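Aminoacyltransferase FemA (PDB 1LRZ) adds glycines 2 and 3 of the pentaglycine bridge in Staphylococcus aureus peptidoglycan, taking them from glycyl-tRNA. Local coordinates at residues A[144-149]-A[154-159]; A[20-25]-A[362-367]; A[111-116]-A[130-135]; A[341-346]-A[380-385]. All coordinates share one frame; numbering follows the deposited sequence.

Contact 1: residues A[144-149]-A[154-159]; sequences GFHKGF and QIRYHS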
loop_
_atom_site.group_PDB
_atom_site.type_symbol
_atom_site.label_atom_id
_atom_site.label_comp_id
_atom_site.label_asym_id
_atom_site.label_seq_id
_atom_site.Cartn_x
_atom_site.Cartn_y
_atom_site.Cartn_z
ATOM N N GLY A 144 -18.074 15.685 6.184
ATOM C CA GLY A 144 -18.899 14.568 6.625
ATOM C C GLY A 144 -18.204 13.220 6.659
ATOM O O GLY A 144 -17.084 13.070 6.156
ATOM N N PHE A 145 -18.868 12.232 7.248
ATOM C CA PHE A 145 -18.276 10.903 7.348
ATOM C C PHE A 145 -18.599 10.066 6.122
ATOM O O PHE A 145 -19.364 9.107 6.180
ATOM C CB PHE A 145 -18.744 10.233 8.646
ATOM C CG PHE A 145 -18.355 11.009 9.876
ATOM C CD1 PHE A 145 -19.245 11.898 10.467
ATOM C CD2 PHE A 145 -17.053 10.938 10.369
ATOM C CE1 PHE A 145 -18.847 12.712 11.525
ATOM C CE2 PHE A 145 -16.641 11.745 11.422
ATOM C CZ PHE A 145 -17.542 12.636 12.003
ATOM N N HIS A 146 -17.991 10.444 5.002
ATOM C CA HIS A 146 -18.235 9.756 3.754
ATOM C C HIS A 146 -17.578 8.380 3.712
ATOM O O HIS A 146 -16.590 8.110 4.389
ATOM C CB HIS A 146 -17.780 10.625 2.576
ATOM C CG HIS A 146 -16.329 11.004 2.606
ATOM N ND1 HIS A 146 -15.349 10.240 2.007
ATOM C CD2 HIS A 146 -15.699 12.092 3.116
ATOM C CE1 HIS A 146 -14.179 10.844 2.141
ATOM N NE2 HIS A 146 -14.363 11.970 2.812
ATOM N N LYS A 147 -18.176 7.504 2.921
ATOM C CA LYS A 147 -17.712 6.130 2.739
ATOM C C LYS A 147 -17.758 5.802 1.253
ATOM O O LYS A 147 -18.452 6.475 0.484
ATOM C CB LYS A 147 -18.635 5.154 3.453
ATOM C CG LYS A 147 -18.710 5.296 4.950
ATOM C CD LYS A 147 -19.776 4.332 5.447
ATOM C CE LYS A 147 -19.820 4.254 6.954
ATOM N NZ LYS A 147 -20.871 3.275 7.351
ATOM N N GLY A 148 -17.047 4.753 0.854
ATOM C CA GLY A 148 -17.034 4.373 -0.546
ATOM C C GLY A 148 -15.950 5.177 -1.216
ATOM O O GLY A 148 -15.403 6.087 -0.601
ATOM N N PHE A 149 -15.628 4.850 -2.461
ATOM C CA PHE A 149 -14.585 5.571 -3.172
ATOM C C PHE A 149 -15.160 6.754 -3.942
ATOM O O PHE A 149 -15.909 6.577 -4.904
ATOM C CB PHE A 149 -13.848 4.628 -4.121
ATOM C CG PHE A 149 -13.448 3.333 -3.482
ATOM C CD1 PHE A 149 -14.172 2.170 -3.728
ATOM C CD2 PHE A 149 -12.369 3.278 -2.604
ATOM C CE1 PHE A 149 -13.827 0.967 -3.108
ATOM C CE2 PHE A 149 -12.017 2.081 -1.978
ATOM C CZ PHE A 149 -12.748 0.924 -2.231
ATOM N N GLN A 154 -10.099 11.656 -0.959
ATOM C CA GLN A 154 -9.290 10.478 -0.663
ATOM C C GLN A 154 -10.136 9.527 0.201
ATOM O O GLN A 154 -10.984 9.973 0.981
ATOM C CB GLN A 154 -8.020 10.877 0.114
ATOM C CG GLN A 154 -7.054 11.788 -0.626
ATOM C CD GLN A 154 -6.687 11.246 -2.000
ATOM O OE1 GLN A 154 -6.351 10.071 -2.147
ATOM N NE2 GLN A 154 -6.741 12.106 -3.012
ATOM N N ILE A 155 -9.912 8.224 0.053
ATOM C CA ILE A 155 -10.643 7.231 0.834
ATOM C C ILE A 155 -10.283 7.430 2.310
ATOM O O ILE A 155 -9.102 7.542 2.660
ATOM C CB ILE A 155 -10.278 5.787 0.381
ATOM C CG1 ILE A 155 -11.013 4.762 1.245
ATOM C CG2 ILE A 155 -8.786 5.567 0.473
ATOM C CD1 ILE A 155 -12.534 4.919 1.203
ATOM N N ARG A 156 -11.305 7.480 3.164
ATOM C CA ARG A 156 -11.133 7.703 4.599
ATOM C C ARG A 156 -10.782 6.477 5.442
ATOM O O ARG A 156 -10.560 6.611 6.647
ATOM C CB ARG A 156 -12.392 8.342 5.220
ATOM C CG ARG A 156 -12.568 9.840 5.041
ATOM C CD ARG A 156 -13.598 10.408 6.052
ATOM N NE ARG A 156 -14.770 9.545 6.187
ATOM C CZ ARG A 156 -15.123 8.930 7.312
ATOM N NH1 ARG A 156 -14.403 9.089 8.420
ATOM N NH2 ARG A 156 -16.184 8.136 7.323
ATOM N N TYR A 157 -10.726 5.297 4.832
ATOM C CA TYR A 157 -10.418 4.083 5.586
ATOM C C TYR A 157 -9.244 3.293 5.021
ATOM O O TYR A 157 -9.162 3.077 3.812
ATOM C CB TYR A 157 -11.628 3.145 5.634
ATOM C CG TYR A 157 -12.895 3.736 6.210
ATOM C CD1 TYR A 157 -13.695 4.610 5.461
ATOM C CD2 TYR A 157 -13.315 3.396 7.494
ATOM C CE1 TYR A 157 -14.892 5.131 5.988
ATOM C CE2 TYR A 157 -14.502 3.907 8.026
ATOM C CZ TYR A 157 -15.283 4.769 7.268
ATOM O OH TYR A 157 -16.464 5.248 7.790
ATOM N N HIS A 158 -8.349 2.859 5.911
ATOM C CA HIS A 158 -7.185 2.051 5.536
ATOM C C HIS A 158 -7.184 0.748 6.339
ATOM O O HIS A 158 -7.651 0.718 7.476
ATOM C CB HIS A 158 -5.864 2.772 5.858
ATOM C CG HIS A 158 -5.559 3.938 4.968
ATOM N ND1 HIS A 158 -4.503 4.793 5.209
ATOM C CD2 HIS A 158 -6.156 4.386 3.837
ATOM C CE1 HIS A 158 -4.466 5.719 4.266
ATOM N NE2 HIS A 158 -5.458 5.495 3.420
ATOM N N SER A 159 -6.660 -0.319 5.735
ATOM C CA SER A 159 -6.507 -1.614 6.404
ATOM C C SER A 159 -5.003 -1.609 6.678
ATOM O O SER A 159 -4.201 -1.641 5.740
ATOM C CB SER A 159 -6.849 -2.768 5.468
ATOM O OG SER A 159 -6.393 -3.989 6.034
#
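Arg156 grips the backbone of His146 with two nitrogens that share one acceptor. Arg156 NE donates to His146 O at 2.9 Å, in the carbonyl plane and on a lone pair. Arg156 NH2 reaches the same His146 O at 3.0 Å from above that plane, 41° out of it. The bonds hold the guanidinium side-on, and Phe145 CA lies over one of its faces. CD of Arg156 lies over a face of the His146 imidazole, offset toward its rim, a CH-pi contact at 3.9 Å from CD to the ring centroid. The bend at chi3 (-43°) then turns NE toward His146 O. Gln154 O sits at the edge of that imidazole, 3.5 Å from His146 CE1. This is the tight part.

The rest is looser. The exposed Lys147 runs extended past the Tyr157 hydroxyl, with Lys147 CE and Tyr157 OH 3.6 Å apart. Elsewhere Ile155 CD1 comes to 4.1 Å from CD2 of the exposed Phe149.

Outside the two segments, Arg156 NH1 forms a salt bridge with Glu392, and His146 NE2 bonds to Asp396. The contact folds the loop after strand 141-142 back on the start of strand 157-162, which runs between strands 389-393 and 360-365.

Contact 2: residues A[20-25]-A[362-367]; sequences YSHFTQ and NFYGVS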
loop_
_atom_site.group_PDB
_atom_site.type_symbol
_atom_site.label_atom_id
_atom_site.label_comp_id
_atom_site.label_asym_id
_atom_site.label_seq_id
_atom_site.Cartn_x
_atom_site.Cartn_y
_atom_site.Cartn_z
ATOM N N TYR A 20 2.776 9.423 10.540
ATOM C CA TYR A 20 1.673 9.928 9.738
ATOM C C TYR A 20 2.075 11.038 8.765
ATOM O O TYR A 20 1.435 12.082 8.675
ATOM C CB TYR A 20 0.515 10.378 10.642
ATOM C CG TYR A 20 -0.298 9.200 11.155
ATOM C CD1 TYR A 20 -1.136 8.477 10.296
ATOM C CD2 TYR A 20 -0.159 8.746 12.467
ATOM C CE1 TYR A 20 -1.811 7.328 10.728
ATOM C CE2 TYR A 20 -0.832 7.594 12.908
ATOM C CZ TYR A 20 -1.648 6.896 12.034
ATOM O OH TYR A 20 -2.292 5.756 12.456
ATOM N N SER A 21 3.172 10.814 8.062
ATOM C CA SER A 21 3.611 11.735 7.028
ATOM C C SER A 21 3.314 10.892 5.791
ATOM O O SER A 21 3.978 9.893 5.543
ATOM C CB SER A 21 5.107 12.035 7.151
ATOM O OG SER A 21 5.844 10.844 7.379
ATOM N N HIS A 22 2.289 11.280 5.045
ATOM C CA HIS A 22 1.849 10.546 3.848
ATOM C C HIS A 22 2.891 10.582 2.732
ATOM O O HIS A 22 3.728 11.491 2.697
ATOM C CB HIS A 22 0.533 11.155 3.353
ATOM C CG HIS A 22 -0.273 10.250 2.476
ATOM N ND1 HIS A 22 -0.678 10.615 1.210
ATOM C CD2 HIS A 22 -0.825 9.034 2.713
ATOM C CE1 HIS A 22 -1.452 9.668 0.707
ATOM N NE2 HIS A 22 -1.558 8.697 1.598
ATOM N N PHE A 23 2.826 9.621 1.805
ATOM C CA PHE A 23 3.796 9.573 0.716
ATOM C C PHE A 23 3.667 10.790 -0.202
ATOM O O PHE A 23 4.558 11.049 -1.004
ATOM C CB PHE A 23 3.686 8.266 -0.103
ATOM C CG PHE A 23 2.341 8.046 -0.757
ATOM C CD1 PHE A 23 1.374 7.243 -0.148
ATOM C CD2 PHE A 23 2.048 8.632 -1.984
ATOM C CE1 PHE A 23 0.135 7.025 -0.753
ATOM C CE2 PHE A 23 0.805 8.419 -2.602
ATOM C CZ PHE A 23 -0.151 7.615 -1.983
ATOM N N THR A 24 2.560 11.526 -0.083
ATOM C CA THR A 24 2.359 12.747 -0.874
ATOM C C THR A 24 3.057 13.950 -0.208
ATOM O O THR A 24 3.169 15.022 -0.805
ATOM C CB THR A 24 0.856 13.085 -1.039
ATOM O OG1 THR A 24 0.202 12.934 0.227
ATOM C CG2 THR A 24 0.203 12.166 -2.075
ATOM N N GLN A 25 3.508 13.779 1.035
ATOM C CA GLN A 25 4.209 14.851 1.756
ATOM C C GLN A 25 5.708 14.560 1.657
ATOM O O GLN A 25 6.402 14.434 2.669
ATOM C CB GLN A 25 3.765 14.897 3.230
ATOM C CG GLN A 25 2.317 15.395 3.418
ATOM C CD GLN A 25 2.103 16.825 2.899
ATOM O OE1 GLN A 25 1.102 17.127 2.226
ATOM N NE2 GLN A 25 3.033 17.707 3.221
ATOM N N ASN A 362 0.743 -0.785 5.177
ATOM C CA ASN A 362 -0.577 -0.286 4.836
ATOM C C ASN A 362 -1.204 -0.943 3.600
ATOM O O ASN A 362 -0.791 -0.651 2.478
ATOM C CB ASN A 362 -0.462 1.227 4.617
ATOM C CG ASN A 362 -1.766 1.954 4.842
ATOM O OD1 ASN A 362 -2.836 1.376 4.689
ATOM N ND2 ASN A 362 -1.681 3.244 5.193
ATOM N N PHE A 363 -2.196 -1.816 3.808
ATOM C CA PHE A 363 -2.891 -2.468 2.692
ATOM C C PHE A 363 -3.737 -1.403 1.993
ATOM O O PHE A 363 -4.355 -1.640 0.952
ATOM C CB PHE A 363 -3.789 -3.613 3.188
ATOM C CG PHE A 363 -3.034 -4.867 3.524
ATOM C CD1 PHE A 363 -2.737 -5.190 4.849
ATOM C CD2 PHE A 363 -2.605 -5.727 2.507
ATOM C CE1 PHE A 363 -2.017 -6.356 5.158
ATOM C CE2 PHE A 363 -1.884 -6.901 2.811
ATOM C CZ PHE A 363 -1.591 -7.215 4.133
ATOM N N TYR A 364 -3.750 -0.227 2.605
ATOM C CA TYR A 364 -4.455 0.946 2.108
ATOM C C TYR A 364 -5.992 0.911 2.056
ATOM O O TYR A 364 -6.644 0.297 2.897
ATOM C CB TYR A 364 -3.875 1.371 0.743
ATOM C CG TYR A 364 -3.705 2.881 0.600
ATOM C CD1 TYR A 364 -3.078 3.629 1.612
ATOM C CD2 TYR A 364 -4.153 3.559 -0.534
ATOM C CE1 TYR A 364 -2.906 4.999 1.497
ATOM C CE2 TYR A 364 -3.988 4.950 -0.659
ATOM C CZ TYR A 364 -3.362 5.658 0.361
ATOM O OH TYR A 364 -3.183 7.020 0.261
ATOM N N GLY A 365 -6.550 1.581 1.055
ATOM C CA GLY A 365 -7.988 1.744 0.946
ATOM C C GLY A 365 -9.037 0.652 0.984
ATOM O O GLY A 365 -8.906 -0.367 0.315
ATOM N N VAL A 366 -10.068 0.867 1.805
ATOM C CA VAL A 366 -11.227 -0.032 1.849
ATOM C C VAL A 366 -12.415 0.936 1.845
ATOM O O VAL A 366 -12.298 2.070 2.334
ATOM C CB VAL A 366 -11.267 -0.971 3.105
ATOM C CG1 VAL A 366 -10.006 -1.845 3.139
ATOM C CG2 VAL A 366 -11.416 -0.165 4.383
ATOM N N SER A 367 -13.544 0.505 1.291
ATOM C CA SER A 367 -14.716 1.375 1.175
ATOM C C SER A 367 -15.288 1.897 2.489
ATOM O O SER A 367 -15.837 2.997 2.532
ATOM C CB SER A 367 -15.830 0.655 0.408
ATOM O OG SER A 367 -16.339 -0.420 1.179
#
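A type I beta turn from His22 to Gln25, in the loop between helices 8-16 and 27-35, meets strand 360-365 at a classic beta bulge. Phe363 and Tyr364 form the bulge opposite Ser159. The contact is small and buried, and Tyr364 alone carries it on the strand side. Tyr364 OH lies 2.7 Å from His22 NE2 in a hydrogen bond whose donor could be either atom. The histidine nitrogen approaches at the edge of the tyrosine ring, near its plane, and the two side chains cross at about a right angle.

Phe23 comes to the same hydroxyl, with its CE1 3.5 Å from Tyr364 OH. Phe23 CE1 also packs against Tyr364 CZ at 3.9 Å. Phe23 CD1 lies over one face of the His22 ring, toward its rim. Phe23 CG stands between the backbone N and the carbonyl carbon (chi1 60°), which turns the ring back over the imidazole.

The other histidine nitrogen is held within the turn. His22 ND1 donates to Thr24 OG1 at 2.7 Å and 168°, almost in the ring plane. Thr24 OG1 also bonds to Asn73 O of strand 67-78. The imidazole is therefore bonded at both nitrogens, which fixes its rotation.

Contact 3: residues A[111-116]-A[130-135]; sequences LPYQYL and WFFDKM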
loop_
_atom_site.group_PDB
_atom_site.type_symbol
_atom_site.label_atom_id
_atom_site.label_comp_id
_atom_site.label_asym_id
_atom_site.label_seq_id
_atom_site.Cartn_x
_atom_site.Cartn_y
_atom_site.Cartn_z
ATOM N N LEU A 111 -4.813 11.961 9.765
ATOM C CA LEU A 111 -5.049 11.939 11.206
ATOM C C LEU A 111 -6.121 10.923 11.587
ATOM O O LEU A 111 -7.278 11.078 11.206
ATOM C CB LEU A 111 -5.513 13.343 11.639
ATOM C CG LEU A 111 -5.830 13.602 13.113
ATOM C CD1 LEU A 111 -4.572 13.384 13.928
ATOM C CD2 LEU A 111 -6.347 15.038 13.299
ATOM N N PRO A 112 -5.758 9.888 12.358
ATOM C CA PRO A 112 -6.742 8.877 12.756
ATOM C C PRO A 112 -7.888 9.478 13.554
ATOM O O PRO A 112 -7.704 10.432 14.312
ATOM C CB PRO A 112 -5.929 7.896 13.606
ATOM C CG PRO A 112 -4.533 8.056 13.094
ATOM C CD PRO A 112 -4.425 9.558 12.893
ATOM N N TYR A 113 -9.062 8.879 13.380
ATOM C CA TYR A 113 -10.279 9.280 14.064
ATOM C C TYR A 113 -10.729 8.102 14.937
ATOM O O TYR A 113 -10.820 8.222 16.159
ATOM C CB TYR A 113 -11.355 9.630 13.028
ATOM C CG TYR A 113 -12.767 9.704 13.571
ATOM C CD1 TYR A 113 -13.047 10.357 14.785
ATOM C CD2 TYR A 113 -13.828 9.147 12.863
ATOM C CE1 TYR A 113 -14.344 10.448 15.275
ATOM C CE2 TYR A 113 -15.140 9.233 13.342
ATOM C CZ TYR A 113 -15.390 9.886 14.545
ATOM O OH TYR A 113 -16.682 9.988 15.004
ATOM N N GLN A 114 -10.975 6.963 14.294
ATOM C CA GLN A 114 -11.413 5.745 14.975
ATOM C C GLN A 114 -10.684 4.508 14.435
ATOM O O GLN A 114 -10.171 4.523 13.313
ATOM C CB GLN A 114 -12.920 5.524 14.756
ATOM C CG GLN A 114 -13.822 6.641 15.222
ATOM C CD GLN A 114 -15.293 6.276 15.086
ATOM O OE1 GLN A 114 -16.047 6.366 16.053
ATOM N NE2 GLN A 114 -15.707 5.862 13.879
ATOM N N TYR A 115 -10.673 3.441 15.233
ATOM C CA TYR A 115 -10.077 2.160 14.855
ATOM C C TYR A 115 -11.237 1.175 14.794
ATOM O O TYR A 115 -12.121 1.215 15.642
ATOM C CB TYR A 115 -9.084 1.686 15.914
ATOM C CG TYR A 115 -7.941 2.643 16.121
ATOM C CD1 TYR A 115 -7.804 3.358 17.316
ATOM C CD2 TYR A 115 -6.996 2.842 15.116
ATOM C CE1 TYR A 115 -6.743 4.253 17.498
ATOM C CE2 TYR A 115 -5.937 3.727 15.286
ATOM C CZ TYR A 115 -5.817 4.427 16.471
ATOM O OH TYR A 115 -4.767 5.290 16.624
ATOM N N LEU A 116 -11.236 0.303 13.793
ATOM C CA LEU A 116 -12.304 -0.686 13.641
ATOM C C LEU A 116 -11.700 -2.028 13.259
ATOM O O LEU A 116 -10.506 -2.098 12.957
ATOM C CB LEU A 116 -13.274 -0.259 12.525
ATOM C CG LEU A 116 -13.973 1.105 12.687
ATOM C CD1 LEU A 116 -13.138 2.211 12.045
ATOM C CD2 LEU A 116 -15.323 1.059 12.027
ATOM N N TRP A 130 -11.317 16.280 19.404
ATOM C CA TRP A 130 -11.211 17.729 19.603
ATOM C C TRP A 130 -10.897 18.457 18.294
ATOM O O TRP A 130 -11.218 19.641 18.124
ATOM C CB TRP A 130 -10.109 18.053 20.616
ATOM C CG TRP A 130 -8.738 17.674 20.156
ATOM C CD1 TRP A 130 -8.113 16.475 20.343
ATOM C CD2 TRP A 130 -7.838 18.479 19.379
ATOM N NE1 TRP A 130 -6.881 16.480 19.731
ATOM C CE2 TRP A 130 -6.686 17.698 19.133
ATOM C CE3 TRP A 130 -7.893 19.787 18.870
ATOM C CZ2 TRP A 130 -5.596 18.181 18.386
ATOM C CZ3 TRP A 130 -6.803 20.266 18.125
ATOM C CH2 TRP A 130 -5.674 19.462 17.895
ATOM N N PHE A 131 -10.264 17.746 17.372
ATOM C CA PHE A 131 -9.894 18.335 16.095
ATOM C C PHE A 131 -11.091 18.894 15.329
ATOM O O PHE A 131 -11.005 19.979 14.750
ATOM C CB PHE A 131 -9.183 17.303 15.218
ATOM C CG PHE A 131 -8.563 17.888 13.989
ATOM C CD1 PHE A 131 -7.446 18.717 14.087
ATOM C CD2 PHE A 131 -9.098 17.626 12.732
ATOM C CE1 PHE A 131 -6.868 19.275 12.949
ATOM C CE2 PHE A 131 -8.530 18.175 11.595
ATOM C CZ PHE A 131 -7.411 19.004 11.699
ATOM N N PHE A 132 -12.201 18.161 15.312
ATOM C CA PHE A 132 -13.380 18.627 14.582
ATOM C C PHE A 132 -13.848 20.011 15.051
ATOM O O PHE A 132 -14.127 20.890 14.231
ATOM C CB PHE A 132 -14.534 17.618 14.697
ATOM C CG PHE A 132 -14.236 16.267 14.069
ATOM C CD1 PHE A 132 -13.676 15.238 14.827
ATOM C CD2 PHE A 132 -14.494 16.039 12.713
ATOM C CE1 PHE A 132 -13.375 13.999 14.252
ATOM C CE2 PHE A 132 -14.198 14.799 12.120
ATOM C CZ PHE A 132 -13.636 13.779 12.893
ATOM N N ASP A 133 -13.928 20.200 16.365
ATOM C CA ASP A 133 -14.367 21.472 16.932
ATOM C C ASP A 133 -13.387 22.591 16.616
ATOM O O ASP A 133 -13.794 23.702 16.263
ATOM C CB ASP A 133 -14.533 21.353 18.451
ATOM C CG ASP A 133 -15.886 20.769 18.851
ATOM O OD1 ASP A 133 -16.061 20.414 20.040
ATOM O OD2 ASP A 133 -16.781 20.671 17.983
ATOM N N LYS A 134 -12.096 22.304 16.746
ATOM C CA LYS A 134 -11.095 23.312 16.457
ATOM C C LYS A 134 -11.163 23.752 14.989
ATOM O O LYS A 134 -11.105 24.947 14.697
ATOM C CB LYS A 134 -9.698 22.797 16.796
ATOM C CG LYS A 134 -8.580 23.743 16.368
ATOM C CD LYS A 134 -7.494 23.827 17.414
ATOM C CE LYS A 134 -8.022 24.501 18.676
ATOM N NZ LYS A 134 -6.966 24.672 19.707
ATOM N N MET A 135 -11.300 22.808 14.063
ATOM C CA MET A 135 -11.367 23.181 12.650
ATOM C C MET A 135 -12.620 24.033 12.415
ATOM O O MET A 135 -12.577 25.052 11.723
ATOM C CB MET A 135 -11.381 21.930 11.752
ATOM C CG MET A 135 -10.011 21.214 11.646
ATOM S SD MET A 135 -8.658 22.277 11.069
ATOM C CE MET A 135 -7.928 22.744 12.548
#
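Leu111 and Tyr113 meet the first turn of helix 130-137 through two neighbouring phenylalanines. Leu111 CD2 sits over one face of the Phe131 ring, 3.8 Å from its centroid and 16° off the normal. This is a CH-pi contact made by a single methyl group. Beside it, Phe132 turns the edge of its ring toward a face of Tyr113 in a T-shaped pair. The centroids are 5.3 Å apart and the planes meet at 73°. The closest atoms are Phe132 CE1 and Tyr113 CD1, at 3.7 Å.

The next shell covers the far faces. Met135 CG, one turn along the helix, lies on the face of Phe131 opposite Leu111. Gln114 CG lies over the centre of the Tyr113 face opposite Phe132. Phe131 CG is anti to the backbone N, whereas Phe132 CG lies beside it. These different first torsions send the adjacent rings to different partners.

Further out, Tyr113 and Gln114 form a classic beta bulge opposite Glu392, and Gln114 NE2 bonds to Glu392 OE2. Phe131 also packs edge-to-face with Phe397, and Phe132 with His142. The contact is wholly apolar. It joins strand 112-116 and the residue just before it to the helix by dispersion and by weak C-H to ring attraction.

Contact 4: residues A[341-346]-A[380-385]; sequences GSYAVQ and VKFKKG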
loop_
_atom_site.group_PDB
_atom_site.type_symbol
_atom_site.label_atom_id
_atom_site.label_comp_id
_atom_site.label_asym_id
_atom_site.label_seq_id
_atom_site.Cartn_x
_atom_site.Cartn_y
_atom_site.Cartn_z
ATOM N N GLY A 341 0.281 -15.996 -6.691
ATOM C CA GLY A 341 1.163 -14.875 -6.946
ATOM C C GLY A 341 0.856 -13.698 -6.035
ATOM O O GLY A 341 1.754 -12.965 -5.614
ATOM N N SER A 342 -0.423 -13.522 -5.722
ATOM C CA SER A 342 -0.866 -12.429 -4.869
ATOM C C SER A 342 -0.183 -12.470 -3.500
ATOM O O SER A 342 0.234 -11.443 -2.954
ATOM C CB SER A 342 -2.380 -12.525 -4.676
ATOM O OG SER A 342 -2.849 -11.382 -3.989
ATOM N N TYR A 343 -0.106 -13.674 -2.941
ATOM C CA TYR A 343 0.505 -13.891 -1.648
ATOM C C TYR A 343 2.011 -13.669 -1.708
ATOM O O TYR A 343 2.614 -13.213 -0.731
ATOM C CB TYR A 343 0.181 -15.308 -1.174
ATOM C CG TYR A 343 -1.297 -15.496 -0.906
ATOM C CD1 TYR A 343 -1.852 -15.093 0.305
ATOM C CD2 TYR A 343 -2.148 -16.040 -1.875
ATOM C CE1 TYR A 343 -3.212 -15.218 0.557
ATOM C CE2 TYR A 343 -3.532 -16.171 -1.629
ATOM C CZ TYR A 343 -4.046 -15.758 -0.404
ATOM O OH TYR A 343 -5.382 -15.898 -0.105
ATOM N N ALA A 344 2.615 -13.986 -2.852
ATOM C CA ALA A 344 4.061 -13.813 -3.047
ATOM C C ALA A 344 4.386 -12.324 -3.048
ATOM O O ALA A 344 5.338 -11.885 -2.395
ATOM C CB ALA A 344 4.502 -14.455 -4.378
ATOM N N VAL A 345 3.592 -11.544 -3.780
ATOM C CA VAL A 345 3.795 -10.098 -3.837
ATOM C C VAL A 345 3.681 -9.472 -2.438
ATOM O O VAL A 345 4.553 -8.708 -2.023
ATOM C CB VAL A 345 2.765 -9.421 -4.778
ATOM C CG1 VAL A 345 2.857 -7.887 -4.645
ATOM C CG2 VAL A 345 3.048 -9.821 -6.231
ATOM N N GLN A 346 2.614 -9.795 -1.712
ATOM C CA GLN A 346 2.431 -9.239 -0.376
ATOM C C GLN A 346 3.563 -9.676 0.560
ATOM O O GLN A 346 4.095 -8.863 1.323
ATOM C CB GLN A 346 1.085 -9.674 0.225
ATOM C CG GLN A 346 -0.178 -9.118 -0.486
ATOM C CD GLN A 346 -0.163 -7.602 -0.592
ATOM O OE1 GLN A 346 0.153 -6.896 0.373
ATOM N NE2 GLN A 346 -0.525 -7.092 -1.758
ATOM N N VAL A 380 -11.531 -7.016 1.201
ATOM C CA VAL A 380 -11.513 -6.780 2.639
ATOM C C VAL A 380 -11.256 -8.068 3.420
ATOM O O VAL A 380 -10.531 -8.055 4.419
ATOM C CB VAL A 380 -12.837 -6.108 3.112
ATOM C CG1 VAL A 380 -12.878 -6.017 4.648
ATOM C CG2 VAL A 380 -12.932 -4.689 2.517
ATOM N N LYS A 381 -11.834 -9.177 2.965
ATOM C CA LYS A 381 -11.627 -10.472 3.626
ATOM C C LYS A 381 -10.153 -10.875 3.495
ATOM O O LYS A 381 -9.555 -11.457 4.407
ATOM C CB LYS A 381 -12.516 -11.550 2.980
ATOM C CG LYS A 381 -14.002 -11.388 3.251
ATOM C CD LYS A 381 -14.823 -12.479 2.560
ATOM C CE LYS A 381 -16.315 -12.342 2.888
ATOM N NZ LYS A 381 -17.143 -13.424 2.250
ATOM N N PHE A 382 -9.572 -10.561 2.347
ATOM C CA PHE A 382 -8.174 -10.883 2.096
ATOM C C PHE A 382 -7.285 -10.101 3.072
ATOM O O PHE A 382 -6.425 -10.677 3.743
ATOM C CB PHE A 382 -7.853 -10.564 0.633
ATOM C CG PHE A 382 -6.400 -10.695 0.261
ATOM C CD1 PHE A 382 -5.560 -9.581 0.277
ATOM C CD2 PHE A 382 -5.887 -11.913 -0.183
ATOM C CE1 PHE A 382 -4.224 -9.674 -0.152
ATOM C CE2 PHE A 382 -4.554 -12.021 -0.612
ATOM C CZ PHE A 382 -3.725 -10.903 -0.598
ATOM N N LYS A 383 -7.521 -8.799 3.181
ATOM C CA LYS A 383 -6.740 -7.956 4.080
ATOM C C LYS A 383 -6.942 -8.394 5.534
ATOM O O LYS A 383 -5.987 -8.466 6.320
ATOM C CB LYS A 383 -7.136 -6.492 3.860
ATOM C CG LYS A 383 -6.775 -6.031 2.440
ATOM C CD LYS A 383 -7.159 -4.594 2.128
ATOM C CE LYS A 383 -6.731 -4.272 0.686
ATOM N NZ LYS A 383 -6.960 -2.863 0.269
ATOM N N LYS A 384 -8.185 -8.723 5.871
ATOM C CA LYS A 384 -8.536 -9.187 7.211
ATOM C C LYS A 384 -7.695 -10.403 7.606
ATOM O O LYS A 384 -7.232 -10.513 8.751
ATOM C CB LYS A 384 -10.026 -9.555 7.247
ATOM C CG LYS A 384 -10.526 -10.043 8.593
ATOM C CD LYS A 384 -11.978 -10.458 8.491
ATOM C CE LYS A 384 -12.459 -11.109 9.779
ATOM N NZ LYS A 384 -13.906 -11.456 9.677
ATOM N N GLY A 385 -7.490 -11.298 6.642
ATOM C CA GLY A 385 -6.729 -12.511 6.879
ATOM C C GLY A 385 -5.278 -12.317 7.299
ATOM O O GLY A 385 -4.668 -13.253 7.826
#
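The Phe382 ring presents its outer end to helix 341-355, and CE2 lies over one face of the Tyr343 ring. The two planes are 53° apart and the centroids 5.4 Å, an oblique pair. Phe382 CE2 is 3.7 Å from Tyr343 CE1. At the edge of the Phe382 ring, near its plane, stands Gln346 CG, 4.0 Å from Phe382 CZ. The Gln346 amide plane is perpendicular to that ring. Ser342 OG comes obliquely to Phe382 CZ at 3.5 Å.

Phe382 CG is anti to the backbone N (chi1 173°), and the ring reaches across between the axes of the two short helix segments, 13.1 Å apart at their closest. From 380-385, this one side chain makes every contact with 341-346. Gln346 OE1 bonds to Tyr361 OH.

The short segments cross at -50°. This is helix-to-helix packing by one aromatic side chain, joining the helices before and after strand 360-365. Tyr386, just past helix 377-384, packs edge-to-face on Phe382. Helix 177-187 touches Tyr343, while Ser342 and Gln346 rest on strand 310-320.

How the contacts relate
From the N terminus, the 20-25 loop comes first, and contact 2 closes the longest loop when this loop meets 362-367. Contacts 3 and 1 both fall within that span, one after the other. Contact 3 closes a short loop between strand 112-116 and helix 130-137. Contact 1 closes a shorter one at the entry to strand 157-162. Contact 4 starts at 341-346, before contact 2 has closed, and ends at 380-385, so the two cross. Phe145 packs against Tyr113 and Phe132, linking contacts 1 and 3. Strands 157-162 and 360-365 pair side by side, joining contacts 1 and 2. Lys383 NZ bonds to Phe363 O, tying helix 377-384 to this sheet.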